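Local coordinates for protein retinol dehydratase (Spodoptera frugiperda, PDB 1FMJ) that probably dehydrates retinol to anhydroretinol through a sulfated intermediate, using the fold and nucleotide site of a sulfotransferase, at residues Ser74-Thr77 with Met78-Leu82; Leu246-Glu249 with Asp250-Lys253; Cys279-Asn283 with Phe284-Lys288. One frame throughout, in Å; residues are numbered along the deposited sequence.

Interaction 1: residues Ser74-Thr77 with Met78-Leu82; sequences SGTT and MTQEL. With A3P (adenosine-3'-5'-diphosphate), chain G.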
# COMPACT_ATOMS: atom_id res chain seq x y z
N SER A 74 -2.89 4.50 2.82
CA SER A 74 -3.38 4.67 4.19
C SER A 74 -2.32 5.19 5.15
O SER A 74 -2.57 5.26 6.35
CB SER A 74 -3.92 3.35 4.72
OG SER A 74 -5.01 2.90 3.94
N GLY A 75 -1.15 5.54 4.63
CA GLY A 75 -0.09 6.05 5.50
C GLY A 75 1.12 5.14 5.65
O GLY A 75 1.88 5.25 6.61
N THR A 76 1.33 4.26 4.68
CA THR A 76 2.45 3.33 4.72
C THR A 76 3.84 3.99 4.67
O THR A 76 4.73 3.64 5.44
CB THR A 76 2.37 2.32 3.56
OG1 THR A 76 1.01 1.92 3.38
CG2 THR A 76 3.21 1.08 3.85
N THR A 77 4.01 4.96 3.78
CA THR A 77 5.31 5.62 3.63
C THR A 77 5.79 6.28 4.91
O THR A 77 6.95 6.10 5.30
CB THR A 77 5.28 6.67 2.50
OG1 THR A 77 4.62 6.12 1.36
CG2 THR A 77 6.70 7.06 2.11
N MET A 78 4.92 7.04 5.56
CA MET A 78 5.24 7.72 6.82
C MET A 78 5.72 6.69 7.82
O MET A 78 6.79 6.82 8.42
CB MET A 78 4.00 8.37 7.42
CG MET A 78 3.33 9.38 6.56
SD MET A 78 1.80 9.85 7.32
CE MET A 78 2.41 10.83 8.70
N THR A 79 4.89 5.67 8.00
CA THR A 79 5.17 4.59 8.94
C THR A 79 6.50 3.93 8.63
O THR A 79 7.29 3.65 9.53
CB THR A 79 4.06 3.53 8.89
OG1 THR A 79 2.79 4.16 9.10
CG2 THR A 79 4.27 2.48 9.98
N GLN A 80 6.76 3.67 7.35
CA GLN A 80 8.03 3.04 6.97
C GLN A 80 9.21 3.86 7.43
O GLN A 80 10.20 3.33 7.93
CB GLN A 80 8.12 2.86 5.46
CG GLN A 80 7.28 1.73 4.92
CD GLN A 80 7.37 1.63 3.43
OE1 GLN A 80 8.41 1.28 2.88
NE2 GLN A 80 6.27 1.93 2.75
N GLU A 81 9.12 5.18 7.26
CA GLU A 81 10.20 6.07 7.65
C GLU A 81 10.38 6.09 9.15
O GLU A 81 11.50 5.97 9.65
CB GLU A 81 9.93 7.48 7.14
CG GLU A 81 11.08 8.46 7.38
CD GLU A 81 12.30 8.21 6.50
OE1 GLU A 81 13.26 9.01 6.57
OE2 GLU A 81 12.31 7.22 5.73
N LEU A 82 9.27 6.24 9.88
CA LEU A 82 9.32 6.26 11.33
C LEU A 82 9.94 4.96 11.84
O LEU A 82 10.89 4.99 12.63
CB LEU A 82 7.91 6.39 11.92
CG LEU A 82 7.18 7.71 11.69
CD1 LEU A 82 5.75 7.61 12.24
CD2 LEU A 82 7.95 8.83 12.37
P1 A3P G . -3.08 11.81 0.13
O1P A3P G . -3.24 11.27 -1.23
O2P A3P G . -2.28 13.05 0.14
O3P A3P G . -4.40 12.07 0.73
P2 A3P G . 0.74 5.39 1.40
O4P A3P G . 2.11 5.72 1.83
O5P A3P G . 0.22 4.24 2.18
O6P A3P G . 0.72 5.10 -0.06
O5' A3P G . -0.19 6.63 1.68
C5' A3P G . 0.03 7.88 1.06
C4' A3P G . -0.84 8.97 1.71
O4' A3P G . -0.11 9.49 2.86
C3' A3P G . -1.04 10.18 0.79
O3' A3P G . -2.36 10.73 1.04
C2' A3P G . 0.14 11.04 1.17
O2' A3P G . 0.17 12.39 0.70
C1' A3P G . 0.13 10.89 2.68
N9 A3P G . 1.40 11.27 3.30
C8 A3P G . 2.69 10.92 2.96
N7 A3P G . 3.62 11.43 3.72
C5 A3P G . 2.91 12.18 4.65
C6 A3P G . 3.29 13.00 5.76
N6 A3P G . 4.57 13.18 6.13
N1 A3P G . 2.29 13.63 6.50
C2 A3P G . 0.97 13.46 6.16
N3 A3P G . 0.48 12.72 5.12
C4 A3P G . 1.51 12.10 4.40
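Thr79 reaches back one helical turn to Gly75, its OG1 donating to Gly75 O at 2.9 Å. The donor lies tilted from the carbonyl plane. A weak bond from Thr79 N ends on the same oxygen, and Tyr251 OH is a second partner of Thr79 OG1. Gly75 is the N-cap of helix 76-87. This is the phosphate-binding loop and first helix turn of a sulfotransferase, related to the P-loop.

The packing is tight at the nucleotide. Phosphate oxygen O5P takes three hydrogen bonds: from Gly75 N, from Thr76 N (2.7 Å between Thr76 N and A3P O5P) and from Thr76 OG1. Ser70 OG is a further partner of Thr76 OG1. The neighbouring oxygen O4P is gripped by Thr77 N at 2.8 Å and Thr77 OG1 at 2.6 Å. In both threonines OG1 stands anti to the carbonyl carbon and beside the backbone N (chi1 -40° in Thr76), which lets hydroxyl and amide share one oxygen. Met78 lies flat over one face of the adenine, with CG 3.4 Å from A3P C5. A bend at chi3 (72°) keeps its CE above the ring, near N1.

The far end is looser, though no touching residue is exposed. Gln80 and Thr76 cross obliquely, with Thr76 CG2 3.4 Å from Gln80 NE2. Glu81 meets Thr77 mainly through its backbone, Glu81 N to Thr77 O at 3.1 Å. Its carboxylate turns away to His281 and Arg102.

Amides and hydroxyls at a helix start, rather than charges from this segment pair, hold the 5'-phosphate. The N-terminal end of the helix, with its positive dipole end, may also stabilise the phosphate charge, consistent with a site that handles a phosphosulfate donor.

Interaction 2: residues Leu246-Glu249 with Asp250-Lys253; sequences LFYE and DYLK. With A3P (adenosine-3'-5'-diphosphate), chain G.
At the end of strand 243-247, an edge strand of the parallel sheet, Phe247 passes straight into helix 248-253 and its carbonyl meets Asp250 N in a weak bond. Two more weak bonds of the same spacing follow, Tyr251 N to Tyr248 O and Leu252 N to Glu249 O. The turn becomes firmer where Lys253 N reaches Glu249 O at 3.1 Å.

A water spans the start of the turn. It accepts from Phe247 N at 2.8 Å and donates to Asp250 OD2 at 2.6 Å. OD2 also sits at the edge of the Phe247 ring, whose plane stands 85° from the carboxylate.

Tyr248 serves the nucleotide. A chi1 of 170° carries the Tyr248 ring away from its own N, out to the adenine, and Tyr248 OH donates to A3P N3 at 2.9 Å. N3 lies in the plane of the ring. Leu252 covers one face of that ring, its CD1 3.8 Å from Tyr248 CE2. Leu246 and Tyr251 cross at about a right angle, with Leu246 CD1 4.1 Å from Tyr251 CE2.

Around the turn, Tyr251 packs between strand 179-184, helix 255-265 and helix 76-87. Glu249 OE2 accepts from Asp186 N, just beyond strand 179-184, and Tyr248 rests on Met78 of helix 76-87.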
# COMPACT_ATOMS: atom_id res chain seq x y z
N LEU A 246 -2.83 1.16 13.70
CA LEU A 246 -2.87 2.60 13.84
C LEU A 246 -3.78 3.21 12.78
O LEU A 246 -4.05 2.59 11.75
CB LEU A 246 -1.47 3.20 13.70
CG LEU A 246 -0.38 2.73 14.67
CD1 LEU A 246 0.93 3.42 14.32
CD2 LEU A 246 -0.80 3.05 16.12
N PHE A 247 -4.24 4.42 13.04
CA PHE A 247 -5.09 5.13 12.09
C PHE A 247 -4.35 6.34 11.56
O PHE A 247 -3.78 7.12 12.33
CB PHE A 247 -6.40 5.58 12.75
CG PHE A 247 -7.36 4.45 13.04
CD1 PHE A 247 -7.45 3.92 14.31
CD2 PHE A 247 -8.16 3.93 12.03
CE1 PHE A 247 -8.34 2.88 14.59
CE2 PHE A 247 -9.05 2.89 12.30
CZ PHE A 247 -9.13 2.37 13.58
N TYR A 248 -4.37 6.51 10.24
CA TYR A 248 -3.69 7.63 9.59
C TYR A 248 -4.11 8.97 10.20
O TYR A 248 -3.30 9.88 10.32
CB TYR A 248 -4.00 7.61 8.10
CG TYR A 248 -3.55 8.85 7.36
CD1 TYR A 248 -2.20 9.08 7.09
CD2 TYR A 248 -4.48 9.79 6.94
CE1 TYR A 248 -1.79 10.23 6.41
CE2 TYR A 248 -4.08 10.93 6.26
CZ TYR A 248 -2.74 11.15 6.00
OH TYR A 248 -2.38 12.28 5.31
N GLU A 249 -5.38 9.08 10.56
CA GLU A 249 -5.87 10.31 11.14
C GLU A 249 -5.13 10.68 12.43
O GLU A 249 -4.82 11.86 12.66
CB GLU A 249 -7.38 10.20 11.42
CG GLU A 249 -8.27 10.18 10.17
CD GLU A 249 -8.20 8.89 9.37
OE1 GLU A 249 -7.83 7.84 9.95
OE2 GLU A 249 -8.54 8.91 8.17
N ASP A 250 -4.83 9.69 13.27
CA ASP A 250 -4.13 9.97 14.51
C ASP A 250 -2.74 10.55 14.29
O ASP A 250 -2.24 11.28 15.15
CB ASP A 250 -4.07 8.72 15.39
CG ASP A 250 -5.44 8.33 15.94
OD1 ASP A 250 -6.21 9.25 16.29
OD2 ASP A 250 -5.75 7.12 16.03
N TYR A 251 -2.14 10.24 13.15
CA TYR A 251 -0.82 10.77 12.80
C TYR A 251 -0.91 12.29 12.67
O TYR A 251 0.02 13.01 13.03
CB TYR A 251 -0.35 10.20 11.46
CG TYR A 251 0.40 8.87 11.50
CD1 TYR A 251 0.59 8.14 10.33
CD2 TYR A 251 0.93 8.37 12.69
CE1 TYR A 251 1.30 6.94 10.34
CE2 TYR A 251 1.66 7.16 12.70
CZ TYR A 251 1.83 6.46 11.52
OH TYR A 251 2.53 5.27 11.51
N LEU A 252 -2.03 12.75 12.13
CA LEU A 252 -2.28 14.17 11.91
C LEU A 252 -2.75 14.89 13.17
O LEU A 252 -2.59 16.11 13.29
CB LEU A 252 -3.32 14.37 10.80
CG LEU A 252 -3.11 13.61 9.49
CD1 LEU A 252 -4.23 13.96 8.52
CD2 LEU A 252 -1.76 13.97 8.90
N LYS A 253 -3.34 14.16 14.10
CA LYS A 253 -3.81 14.79 15.32
C LYS A 253 -2.68 14.88 16.35
O LYS A 253 -2.48 15.93 16.97
CB LYS A 253 -5.00 14.03 15.92
CG LYS A 253 -5.66 14.79 17.07
CD LYS A 253 -6.60 13.91 17.90
CE LYS A 253 -7.07 14.66 19.15
NZ LYS A 253 -7.76 13.76 20.11
P1 A3P G . -3.08 11.81 0.13
O1P A3P G . -3.24 11.27 -1.23
O2P A3P G . -2.28 13.05 0.14
O3P A3P G . -4.40 12.07 0.73
P2 A3P G . 0.74 5.39 1.40
O4P A3P G . 2.11 5.72 1.83
O5P A3P G . 0.22 4.24 2.18
O6P A3P G . 0.72 5.10 -0.06
O5' A3P G . -0.19 6.63 1.68
C5' A3P G . 0.03 7.88 1.06
C4' A3P G . -0.84 8.97 1.71
O4' A3P G . -0.11 9.49 2.86
C3' A3P G . -1.04 10.18 0.79
O3' A3P G . -2.36 10.73 1.04
C2' A3P G . 0.14 11.04 1.17
O2' A3P G . 0.17 12.39 0.70
C1' A3P G . 0.13 10.89 2.68
N9 A3P G . 1.40 11.27 3.30
C8 A3P G . 2.69 10.92 2.96
N7 A3P G . 3.62 11.43 3.72
C5 A3P G . 2.91 12.18 4.65
C6 A3P G . 3.29 13.00 5.76
N6 A3P G . 4.57 13.18 6.13
N1 A3P G . 2.29 13.63 6.50
C2 A3P G . 0.97 13.46 6.16
N3 A3P G . 0.48 12.72 5.12
C4 A3P G . 1.51 12.10 4.40
O HOH W 1 -4.15 5.13 15.75

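Interaction 3: residues Cys279-Asn283 with Phe284-Lys288; sequences CEHLN and FEKFK. With HG (mercury (II) ion), chain D; A3P (adenosine-3'-5'-diphosphate), chain G.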
# COMPACT_ATOMS: atom_id res chain seq x y z
N CYS A 279 9.14 13.92 14.55
CA CYS A 279 7.92 14.59 14.13
C CYS A 279 8.23 15.66 13.09
O CYS A 279 7.57 15.72 12.06
CB CYS A 279 7.22 15.23 15.34
SG CYS A 279 5.49 15.65 15.00
N GLU A 280 9.23 16.49 13.34
CA GLU A 280 9.56 17.53 12.38
C GLU A 280 10.06 16.91 11.07
O GLU A 280 9.85 17.47 9.99
CB GLU A 280 10.59 18.50 12.96
CG GLU A 280 11.85 17.88 13.56
CD GLU A 280 12.63 18.86 14.42
OE1 GLU A 280 13.01 19.94 13.91
OE2 GLU A 280 12.86 18.57 15.61
N HIS A 281 10.70 15.75 11.17
CA HIS A 281 11.21 15.06 9.99
C HIS A 281 10.06 14.61 9.09
O HIS A 281 10.23 14.46 7.89
CB HIS A 281 12.04 13.84 10.39
CG HIS A 281 12.55 13.05 9.23
ND1 HIS A 281 13.52 13.51 8.37
CD2 HIS A 281 12.21 11.82 8.78
CE1 HIS A 281 13.76 12.61 7.44
NE2 HIS A 281 12.98 11.57 7.66
N LEU A 282 8.90 14.38 9.68
CA LEU A 282 7.76 13.93 8.91
C LEU A 282 6.83 15.06 8.51
O LEU A 282 5.70 14.81 8.09
CB LEU A 282 6.95 12.88 9.67
CG LEU A 282 7.56 11.53 10.04
CD1 LEU A 282 6.41 10.52 10.10
CD2 LEU A 282 8.59 11.07 9.02
N ASN A 283 7.28 16.30 8.67
CA ASN A 283 6.45 17.44 8.30
C ASN A 283 6.09 17.23 6.83
O ASN A 283 6.96 16.91 6.03
CB ASN A 283 7.24 18.74 8.47
CG ASN A 283 6.48 19.95 7.96
OD1 ASN A 283 6.41 20.20 6.75
ND2 ASN A 283 5.91 20.71 8.88
N PHE A 284 4.82 17.42 6.48
CA PHE A 284 4.40 17.16 5.10
C PHE A 284 5.23 17.80 4.01
O PHE A 284 5.60 17.12 3.05
CB PHE A 284 2.94 17.54 4.87
CG PHE A 284 2.43 17.09 3.53
CD1 PHE A 284 2.25 15.73 3.26
CD2 PHE A 284 2.17 18.01 2.52
CE1 PHE A 284 1.81 15.30 2.01
CE2 PHE A 284 1.73 17.59 1.27
CZ PHE A 284 1.56 16.23 1.01
N GLU A 285 5.50 19.10 4.11
CA GLU A 285 6.27 19.76 3.08
C GLU A 285 7.69 19.22 3.01
O GLU A 285 8.20 18.98 1.92
CB GLU A 285 6.27 21.28 3.28
CG GLU A 285 4.91 21.89 2.95
CD GLU A 285 4.54 21.72 1.49
OE1 GLU A 285 3.34 21.51 1.19
OE2 GLU A 285 5.45 21.81 0.63
N LYS A 286 8.33 19.02 4.15
CA LYS A 286 9.69 18.49 4.15
C LYS A 286 9.66 17.08 3.55
O LYS A 286 10.36 16.77 2.60
CB LYS A 286 10.27 18.43 5.57
CG LYS A 286 11.74 18.02 5.60
CD LYS A 286 12.29 17.86 7.02
CE LYS A 286 13.78 17.48 6.98
NZ LYS A 286 14.34 17.06 8.31
N PHE A 287 8.81 16.23 4.12
CA PHE A 287 8.68 14.86 3.65
C PHE A 287 8.38 14.83 2.15
O PHE A 287 8.99 14.07 1.39
CB PHE A 287 7.55 14.16 4.42
CG PHE A 287 7.69 12.66 4.48
CD1 PHE A 287 8.70 12.07 5.23
CD2 PHE A 287 6.80 11.85 3.80
CE1 PHE A 287 8.82 10.69 5.30
CE2 PHE A 287 6.92 10.47 3.86
CZ PHE A 287 7.92 9.88 4.60
N LYS A 288 7.46 15.68 1.72
CA LYS A 288 7.07 15.74 0.32
C LYS A 288 8.22 15.99 -0.65
O LYS A 288 8.25 15.40 -1.73
CB LYS A 288 5.99 16.81 0.12
CG LYS A 288 5.46 16.89 -1.30
CD LYS A 288 4.18 17.70 -1.36
CE LYS A 288 3.58 17.71 -2.75
NZ LYS A 288 2.22 18.33 -2.72
HG HG D . 6.45 17.98 14.83
P1 A3P G . -3.08 11.81 0.13
O1P A3P G . -3.24 11.27 -1.23
O2P A3P G . -2.28 13.05 0.14
O3P A3P G . -4.40 12.07 0.73
P2 A3P G . 0.74 5.39 1.40
O4P A3P G . 2.11 5.72 1.83
O5P A3P G . 0.22 4.24 2.18
O6P A3P G . 0.72 5.10 -0.06
O5' A3P G . -0.19 6.63 1.68
C5' A3P G . 0.03 7.88 1.06
C4' A3P G . -0.84 8.97 1.71
O4' A3P G . -0.11 9.49 2.86
C3' A3P G . -1.04 10.18 0.79
O3' A3P G . -2.36 10.73 1.04
C2' A3P G . 0.14 11.04 1.17
O2' A3P G . 0.17 12.39 0.70
C1' A3P G . 0.13 10.89 2.68
N9 A3P G . 1.40 11.27 3.30
C8 A3P G . 2.69 10.92 2.96
N7 A3P G . 3.62 11.43 3.72
C5 A3P G . 2.91 12.18 4.65
C6 A3P G . 3.29 13.00 5.76
N6 A3P G . 4.57 13.18 6.13
N1 A3P G . 2.29 13.63 6.50
C2 A3P G . 0.97 13.46 6.16
N3 A3P G . 0.48 12.72 5.12
C4 A3P G . 1.51 12.10 4.40
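His281, Leu282 and Asn283 turn back onto Lys286 and Phe287 where helix 272-281 gives way to the short helix 284-288. A tight turn joins the two helices, with Asn283 as N-cap of the second, and it forms one edge of the adenine pocket.

Cys279 starts the walk. It makes no contact with 284-288, but its SG binds a mercury ion of this heavy-atom derivative at 2.5 Å. Glu280 follows, and its carbonyl O comes near Lys286 CD. His281 comes next. Lys286 NZ stands at the edge of its ring, near the ring plane, 3.6 Å from His281 ND1. ND1 is buried and has no bonding partner in the model. The other ring nitrogen, NE2, is hydrogen-bonded to Glu81 OE1.

Leu282 is the first residue to leave helical angles. Its carbonyl accepts from the adenine amino group, with Leu282 O 2.8 Å from A3P N6 (161° at the hydrogen). Its side chain packs alongside the Phe287 ring, and both extend in one direction, with Leu282 CD2 3.7 Å from Phe287 CE1.

Asn283 closes the segment. It extends its amide away from its own backbone N (chi1 174°), which brings OD1 to the amides of the new helix. OD1 accepts weakly from Glu285 N at 3.0 Å and, over a longer gap, from Lys286 N. The backbone bond is stronger: Phe287 N to Asn283 O is 2.7 Å and nearly straight.

The two phenylalanines meet the base differently. Phe284 turns the edge of its ring to one purine face, with CD1 3.8 Å from A3P C6. Phe287 sits at the purine rim, near the base plane, where its CD2 lies 3.2 Å from A3P N7.

The three interactions follow in series along the chain and meet at one nucleotide. The centres of interactions 1 and 2 lie about 11 Å apart. Those of interactions 1 and 3 are about 12 Å apart. Those of interactions 2 and 3 are about 15 Å apart. Helix 76-87 of interaction 1 is the shared element. It touches both of the others, which do not touch each other. Interaction 2 joins it to the edge of the parallel sheet, and interaction 3 adds helices 272-281 and 284-288. Interaction 1 holds the 5'-phosphate and one adenine face. Interaction 2 reads N3, while interaction 3 covers the opposite face and binds N6. Parts far apart in sequence thus build one pocket.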